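T-cell surface glycoprotein CD1A1 antigen (PDB 3JVG) probably presents lipid antigens to T cells, as an MHC class I-like CD1 glycoprotein, this chain being its extracellular part. Local coordinates at residues I105-D110 against V156-T161; L119-D124 against E152-L157. All coordinates share one frame; numbering follows the deposited sequence.

Contact 1 (I105-D110 against V156-T161). With NAG (2-acetamido-2-deoxy-beta-D-glucopyranose), chain I.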
loop_
_atom_site.group_PDB
_atom_site.type_symbol
_atom_site.label_atom_id
_atom_site.label_comp_id
_atom_site.label_asym_id
_atom_site.label_seq_id
_atom_site.Cartn_x
_atom_site.Cartn_y
_atom_site.Cartn_z
ATOM N N ILE A 105 -10.060 -7.695 20.049
ATOM C CA ILE A 105 -8.821 -8.042 19.354
ATOM C C ILE A 105 -9.158 -8.855 18.126
ATOM O O ILE A 105 -9.967 -9.781 18.213
ATOM C CB ILE A 105 -7.866 -8.842 20.288
ATOM C CG1 ILE A 105 -7.385 -7.955 21.445
ATOM C CG2 ILE A 105 -6.664 -9.435 19.532
ATOM C CD1 ILE A 105 -7.077 -8.746 22.725
ATOM N N ARG A 106 -8.565 -8.497 16.982
ATOM C CA ARG A 106 -8.567 -9.411 15.841
ATOM C C ARG A 106 -7.124 -9.727 15.516
ATOM O O ARG A 106 -6.283 -8.821 15.512
ATOM C CB ARG A 106 -9.305 -8.832 14.635
ATOM C CG ARG A 106 -9.296 -9.774 13.373
ATOM C CD ARG A 106 -10.008 -9.124 12.189
ATOM N NE ARG A 106 -9.139 -8.138 11.551
ATOM C CZ ARG A 106 -8.361 -8.382 10.503
ATOM N NH1 ARG A 106 -8.319 -9.591 9.932
ATOM N NH2 ARG A 106 -7.624 -7.394 10.025
ATOM N N THR A 107 -6.816 -11.006 15.273
ATOM C CA THR A 107 -5.467 -11.401 14.916
ATOM C C THR A 107 -5.517 -11.991 13.528
ATOM O O THR A 107 -6.571 -12.445 13.088
ATOM C CB THR A 107 -4.857 -12.499 15.872
ATOM O OG1 THR A 107 -5.637 -13.716 15.768
ATOM C CG2 THR A 107 -4.747 -12.008 17.278
ATOM N N PHE A 108 -4.384 -11.980 12.827
ATOM C CA PHE A 108 -4.336 -12.585 11.512
ATOM C C PHE A 108 -2.975 -13.151 11.248
ATOM O O PHE A 108 -1.962 -12.581 11.688
ATOM C CB PHE A 108 -4.735 -11.593 10.397
ATOM C CG PHE A 108 -4.001 -10.260 10.439
ATOM C CD1 PHE A 108 -4.482 -9.220 11.197
ATOM C CD2 PHE A 108 -2.870 -10.048 9.646
ATOM C CE1 PHE A 108 -3.838 -7.996 11.225
ATOM C CE2 PHE A 108 -2.219 -8.822 9.616
ATOM C CZ PHE A 108 -2.686 -7.776 10.443
ATOM N N PHE A 109 -2.941 -14.290 10.560
ATOM C CA PHE A 109 -1.655 -14.819 10.128
ATOM C C PHE A 109 -2.022 -15.646 8.891
ATOM O O PHE A 109 -2.562 -16.752 9.013
ATOM C CB PHE A 109 -1.005 -15.668 11.250
ATOM C CG PHE A 109 0.380 -16.265 10.919
ATOM C CD1 PHE A 109 1.080 -16.948 11.925
ATOM C CD2 PHE A 109 0.985 -16.115 9.683
ATOM C CE1 PHE A 109 2.361 -17.493 11.697
ATOM C CE2 PHE A 109 2.234 -16.656 9.421
ATOM C CZ PHE A 109 2.937 -17.364 10.442
ATOM N N ASP A 110 -1.777 -15.032 7.724
ATOM C CA ASP A 110 -2.104 -15.590 6.436
ATOM C C ASP A 110 -0.842 -15.716 5.578
ATOM O O ASP A 110 0.050 -14.830 5.579
ATOM C CB ASP A 110 -3.101 -14.700 5.687
ATOM C CG ASP A 110 -4.460 -14.634 6.375
ATOM O OD1 ASP A 110 -4.623 -13.790 7.262
ATOM O OD2 ASP A 110 -5.387 -15.400 5.984
ATOM N N VAL A 156 0.264 -17.271 21.295
ATOM C CA VAL A 156 0.659 -16.244 22.248
ATOM C C VAL A 156 1.246 -15.029 21.542
ATOM O O VAL A 156 1.057 -13.908 22.006
ATOM C CB VAL A 156 1.672 -16.772 23.285
ATOM C CG1 VAL A 156 2.185 -15.655 24.102
ATOM C CG2 VAL A 156 0.994 -17.739 24.270
ATOM N N LEU A 157 2.013 -15.258 20.478
ATOM C CA LEU A 157 2.605 -14.154 19.742
ATOM C C LEU A 157 1.498 -13.274 19.198
ATOM O O LEU A 157 1.556 -12.045 19.328
ATOM C CB LEU A 157 3.502 -14.665 18.588
ATOM C CG LEU A 157 5.036 -14.742 18.965
ATOM C CD1 LEU A 157 5.465 -14.207 20.323
ATOM C CD2 LEU A 157 5.750 -16.041 18.707
ATOM N N LEU A 158 0.494 -13.903 18.572
ATOM C CA LEU A 158 -0.627 -13.151 17.972
ATOM C C LEU A 158 -1.501 -12.494 19.046
ATOM O O LEU A 158 -1.733 -11.300 18.989
ATOM C CB LEU A 158 -1.491 -14.029 17.042
ATOM C CG LEU A 158 -0.864 -14.493 15.716
ATOM C CD1 LEU A 158 -1.810 -15.575 15.067
ATOM C CD2 LEU A 158 -0.528 -13.329 14.752
ATOM N N ASN A 159 -1.926 -13.240 20.054
ATOM C CA ASN A 159 -2.966 -12.744 20.967
ATOM C C ASN A 159 -2.451 -11.899 22.132
ATOM O O ASN A 159 -3.210 -11.096 22.673
ATOM C CB ASN A 159 -3.875 -13.871 21.478
ATOM C CG ASN A 159 -5.289 -13.365 21.873
ATOM O OD1 ASN A 159 -5.903 -12.608 21.120
ATOM N ND2 ASN A 159 -5.797 -13.791 23.042
ATOM N N ASP A 160 -1.180 -12.071 22.514
ATOM C CA ASP A 160 -0.630 -11.394 23.680
ATOM C C ASP A 160 0.479 -10.417 23.279
ATOM O O ASP A 160 0.373 -9.189 23.463
ATOM C CB ASP A 160 -0.112 -12.408 24.708
ATOM C CG ASP A 160 -1.186 -13.432 25.135
ATOM O OD1 ASP A 160 -2.366 -13.069 25.399
ATOM O OD2 ASP A 160 -0.860 -14.634 25.182
ATOM N N THR A 161 1.542 -10.948 22.698
ATOM C CA THR A 161 2.668 -10.114 22.436
ATOM C C THR A 161 2.433 -9.076 21.306
ATOM O O THR A 161 2.815 -7.918 21.460
ATOM C CB THR A 161 4.028 -10.883 22.431
ATOM O OG1 THR A 161 4.799 -10.625 21.260
ATOM C CG2 THR A 161 3.909 -12.331 22.766
HETATM C C1 NAG I . -7.089 -13.403 23.608
HETATM C C2 NAG I . -7.895 -14.641 24.082
HETATM C C3 NAG I . -9.191 -14.270 24.845
HETATM C C4 NAG I . -8.822 -13.417 26.065
HETATM C C5 NAG I . -7.921 -12.203 25.689
HETATM C C6 NAG I . -7.305 -11.607 26.971
HETATM C C7 NAG I . -7.318 -16.690 22.899
HETATM C C8 NAG I . -7.656 -17.654 21.813
HETATM N N2 NAG I . -8.135 -15.636 23.027
HETATM O O3 NAG I . -9.929 -15.425 25.241
HETATM O O4 NAG I . -9.997 -13.046 26.800
HETATM O O5 NAG I . -6.889 -12.477 24.706
HETATM O O6 NAG I . -6.658 -10.373 26.751
HETATM O O7 NAG I . -6.325 -16.896 23.614
#

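Contact 2 (L119-D124 against E152-L157). With NAG (2-acetamido-2-deoxy-beta-D-glucopyranose), chain I.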
loop_
_atom_site.group_PDB
_atom_site.type_symbol
_atom_site.label_atom_id
_atom_site.label_comp_id
_atom_site.label_asym_id
_atom_site.label_seq_id
_atom_site.Cartn_x
_atom_site.Cartn_y
_atom_site.Cartn_z
ATOM N N LEU A 119 -2.674 -20.415 3.189
ATOM C CA LEU A 119 -2.778 -20.987 4.519
ATOM C C LEU A 119 -3.218 -19.891 5.470
ATOM O O LEU A 119 -2.800 -18.745 5.325
ATOM C CB LEU A 119 -1.425 -21.513 4.902
ATOM C CG LEU A 119 -1.084 -22.857 5.464
ATOM C CD1 LEU A 119 -2.002 -24.035 5.058
ATOM C CD2 LEU A 119 0.437 -23.125 5.194
ATOM N N ARG A 120 -4.070 -20.229 6.419
ATOM C CA ARG A 120 -4.559 -19.263 7.377
ATOM C C ARG A 120 -4.561 -19.888 8.798
ATOM O O ARG A 120 -5.095 -20.995 9.025
ATOM C CB ARG A 120 -5.963 -18.773 7.019
ATOM C CG ARG A 120 -6.626 -17.963 8.136
ATOM C CD ARG A 120 -7.998 -17.378 7.702
ATOM N NE ARG A 120 -7.823 -16.318 6.684
ATOM C CZ ARG A 120 -8.787 -15.814 5.929
ATOM N NH1 ARG A 120 -10.041 -16.263 6.012
ATOM N NH2 ARG A 120 -8.484 -14.858 5.056
ATOM N N PHE A 121 -3.945 -19.167 9.735
ATOM C CA PHE A 121 -3.923 -19.591 11.100
ATOM C C PHE A 121 -5.274 -19.406 11.779
ATOM O O PHE A 121 -5.954 -18.383 11.599
ATOM C CB PHE A 121 -2.855 -18.835 11.867
ATOM C CG PHE A 121 -2.484 -19.498 13.215
ATOM C CD1 PHE A 121 -1.707 -20.664 13.256
ATOM C CD2 PHE A 121 -2.915 -18.951 14.414
ATOM C CE1 PHE A 121 -1.368 -21.286 14.505
ATOM C CE2 PHE A 121 -2.583 -19.544 15.653
ATOM C CZ PHE A 121 -1.810 -20.724 15.685
ATOM N N ASN A 122 -5.647 -20.401 12.566
ATOM C CA ASN A 122 -6.853 -20.350 13.339
ATOM C C ASN A 122 -6.387 -20.203 14.750
ATOM O O ASN A 122 -5.846 -21.159 15.306
ATOM C CB ASN A 122 -7.570 -21.679 13.180
ATOM C CG ASN A 122 -8.946 -21.696 13.820
ATOM O OD1 ASN A 122 -9.162 -21.215 14.963
ATOM N ND2 ASN A 122 -9.899 -22.300 13.098
ATOM N N LEU A 123 -6.568 -19.011 15.322
ATOM C CA LEU A 123 -6.107 -18.716 16.697
ATOM C C LEU A 123 -6.723 -19.628 17.795
ATOM O O LEU A 123 -6.005 -20.111 18.671
ATOM C CB LEU A 123 -6.317 -17.242 17.059
ATOM C CG LEU A 123 -5.822 -16.751 18.437
ATOM C CD1 LEU A 123 -4.259 -16.478 18.540
ATOM C CD2 LEU A 123 -6.617 -15.543 18.953
ATOM N N ASP A 124 -8.029 -19.836 17.783
ATOM C CA ASP A 124 -8.655 -20.582 18.905
ATOM C C ASP A 124 -8.229 -22.059 18.964
ATOM O O ASP A 124 -7.926 -22.592 20.021
ATOM C CB ASP A 124 -10.192 -20.452 18.884
ATOM C CG ASP A 124 -10.684 -19.050 19.314
ATOM O OD1 ASP A 124 -11.909 -18.789 19.214
ATOM O OD2 ASP A 124 -9.859 -18.200 19.748
ATOM N N GLU A 152 1.256 -23.479 19.341
ATOM C CA GLU A 152 1.055 -22.935 20.702
ATOM C C GLU A 152 1.764 -21.592 20.919
ATOM O O GLU A 152 1.177 -20.673 21.441
ATOM C CB GLU A 152 1.538 -23.941 21.756
ATOM C CG GLU A 152 0.614 -25.127 21.821
ATOM C CD GLU A 152 1.246 -26.366 22.444
ATOM O OE1 GLU A 152 2.439 -26.289 22.925
ATOM O OE2 GLU A 152 0.532 -27.412 22.491
ATOM N N VAL A 153 3.020 -21.495 20.509
ATOM C CA VAL A 153 3.772 -20.243 20.610
ATOM C C VAL A 153 3.192 -19.164 19.663
ATOM O O VAL A 153 2.999 -18.055 20.061
ATOM C CB VAL A 153 5.299 -20.455 20.369
ATOM C CG1 VAL A 153 6.087 -19.111 20.436
ATOM C CG2 VAL A 153 5.847 -21.463 21.403
ATOM N N ILE A 154 2.845 -19.527 18.437
ATOM C CA ILE A 154 2.164 -18.548 17.515
ATOM C C ILE A 154 0.898 -17.933 18.176
ATOM O O ILE A 154 0.672 -16.736 18.087
ATOM C CB ILE A 154 1.811 -19.117 16.082
ATOM C CG1 ILE A 154 3.095 -19.383 15.249
ATOM C CG2 ILE A 154 0.827 -18.121 15.354
ATOM C CD1 ILE A 154 2.932 -20.465 14.096
ATOM N N GLN A 155 0.149 -18.735 18.915
ATOM C CA GLN A 155 -1.072 -18.254 19.568
ATOM C C GLN A 155 -0.798 -17.112 20.521
ATOM O O GLN A 155 -1.550 -16.142 20.591
ATOM C CB GLN A 155 -1.745 -19.380 20.376
ATOM C CG GLN A 155 -2.527 -20.371 19.548
ATOM C CD GLN A 155 -2.972 -21.578 20.420
ATOM O OE1 GLN A 155 -2.123 -22.206 21.084
ATOM N NE2 GLN A 155 -4.274 -21.884 20.420
ATOM N N VAL A 156 0.264 -17.271 21.295
ATOM C CA VAL A 156 0.659 -16.244 22.248
ATOM C C VAL A 156 1.246 -15.029 21.542
ATOM O O VAL A 156 1.057 -13.908 22.006
ATOM C CB VAL A 156 1.672 -16.772 23.285
ATOM C CG1 VAL A 156 2.185 -15.655 24.102
ATOM C CG2 VAL A 156 0.994 -17.739 24.270
ATOM N N LEU A 157 2.013 -15.258 20.478
ATOM C CA LEU A 157 2.605 -14.154 19.742
ATOM C C LEU A 157 1.498 -13.274 19.198
ATOM O O LEU A 157 1.556 -12.045 19.328
ATOM C CB LEU A 157 3.502 -14.665 18.588
ATOM C CG LEU A 157 5.036 -14.742 18.965
ATOM C CD1 LEU A 157 5.465 -14.207 20.323
ATOM C CD2 LEU A 157 5.750 -16.041 18.707
HETATM C C1 NAG I . -7.089 -13.403 23.608
HETATM C C2 NAG I . -7.895 -14.641 24.082
HETATM C C3 NAG I . -9.191 -14.270 24.845
HETATM C C4 NAG I . -8.822 -13.417 26.065
HETATM C C5 NAG I . -7.921 -12.203 25.689
HETATM C C6 NAG I . -7.305 -11.607 26.971
HETATM C C7 NAG I . -7.318 -16.690 22.899
HETATM C C8 NAG I . -7.656 -17.654 21.813
HETATM N N2 NAG I . -8.135 -15.636 23.027
HETATM O O3 NAG I . -9.929 -15.425 25.241
HETATM O O4 NAG I . -9.997 -13.046 26.800
HETATM O O5 NAG I . -6.889 -12.477 24.706
HETATM O O6 NAG I . -6.658 -10.373 26.751
HETATM O O7 NAG I . -6.325 -16.896 23.614
#

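Contact 1 (I105-D110 against V156-T161)
Leu158, on helix 148-172, packs down onto strand 105-113, and its side chain runs along the strand, past Thr107 to Phe108 and Phe109. Leu158 CB meets the methyl of Thr107, at 3.8 Å from CG2. CG then stands anti to its own carbonyl carbon (chi1 -69°), and the two methyls part across the strand. Leu158 CD2 comes to 3.5 Å from the backbone Phe108 O. Leu158 CD1 reaches CB of Phe109, 3.9 Å away, and lies at the edge of that ring, near its plane. The methyl of Thr107 also fits against the helix backbone, with CG2 3.5 Å from Leu158 O. No hydrogen bond joins the two segments, so they are held by packing. Asn159 crosses Ile105 at about a right angle and brings its OD1 to 3.6 Å from Ile105 CG2. Asn159 ND2 carries an N-linked sugar, bonded to C1 of the NAG at 1.5 Å. The helix widens to a pi-type turn here, and Val156 O accepts from both Asp160 N and Thr161 N. Ile95 of strand 89-99 also touches Leu158 and Phe109. Leu123, beyond strand 116-122, packs against Thr107, Leu158 and Asn159.

Contact 2 (L119-D124 against E152-L157)
A helix glutamine reaches across to the backbone of a turn: Gln155 NE2 donates to Leu123 O at 3.0 Å. The bond is nearly straight, with an N-H...O angle of 172°. The acceptor lies in the plane of the Gln155 amide, and the donor arrives close to the line of the Leu123 carbonyl. Beyond CG the Gln155 chain is extended, which carries the amide over to the turn. On the way, Gln155 CG passes the rim of the Phe121 ring, 3.9 Å from Phe121 CZ and in the ring plane. The ring and the amide are steeply inclined, 75° apart.

Ile154 takes a face of the same ring. Ile154 CG2 sits over the Phe121 ring centre, 3.7 Å from the centroid and 11° off the normal, a CH-pi contact. Standing anti to the Ile154 backbone N, this methyl points out from the helix to the ring. Phe121 is therefore touched both on a face and at an edge by consecutive helix residues. Its ring also meets Trp128 edge-to-face.

Leu123 splits its two methyls. Leu123 CD1 packs on the helix backbone, 3.4 Å from Gln155 O. Leu123 CD2 lies 3.7 Å from C8, the acetyl methyl of the NAG carried by Asn159. The acetyl group of the sugar therefore lies against this turn.

Strand 116-122 belongs to the sheet floor of the MHC class I-like fold, and helix 148-172 is part of the helical layer above it. In CD1 proteins this helix-over-sheet arrangement encloses the apolar groove for lipid tails; the buried Phe121 and Ile154 are consistent with such a lining.

In the fold
Contacts 1 and 2 lie side by side, their centres about 7 Å apart. Strands 105-113 and 116-122 follow each other in the chain and are antiparallel neighbours in one sheet. Both contacts then end on helix 148-172, at overlapping segments that share Val156 and Leu157. The strands are tied together by the Asp110-Arg120 salt bridge and a probable backbone hydrogen bond from Phe121 N to Phe109 O. Leu158 of contact 1 packs on Phe121 of contact 2, and Ile154 of contact 2 on Phe109 of contact 1. They form one continuous seam between helix and sheet in the MHC-like domain, consistent with one wall of the CD1 groove. The sugar on Asn159 of contact 1 also reaches contact 2.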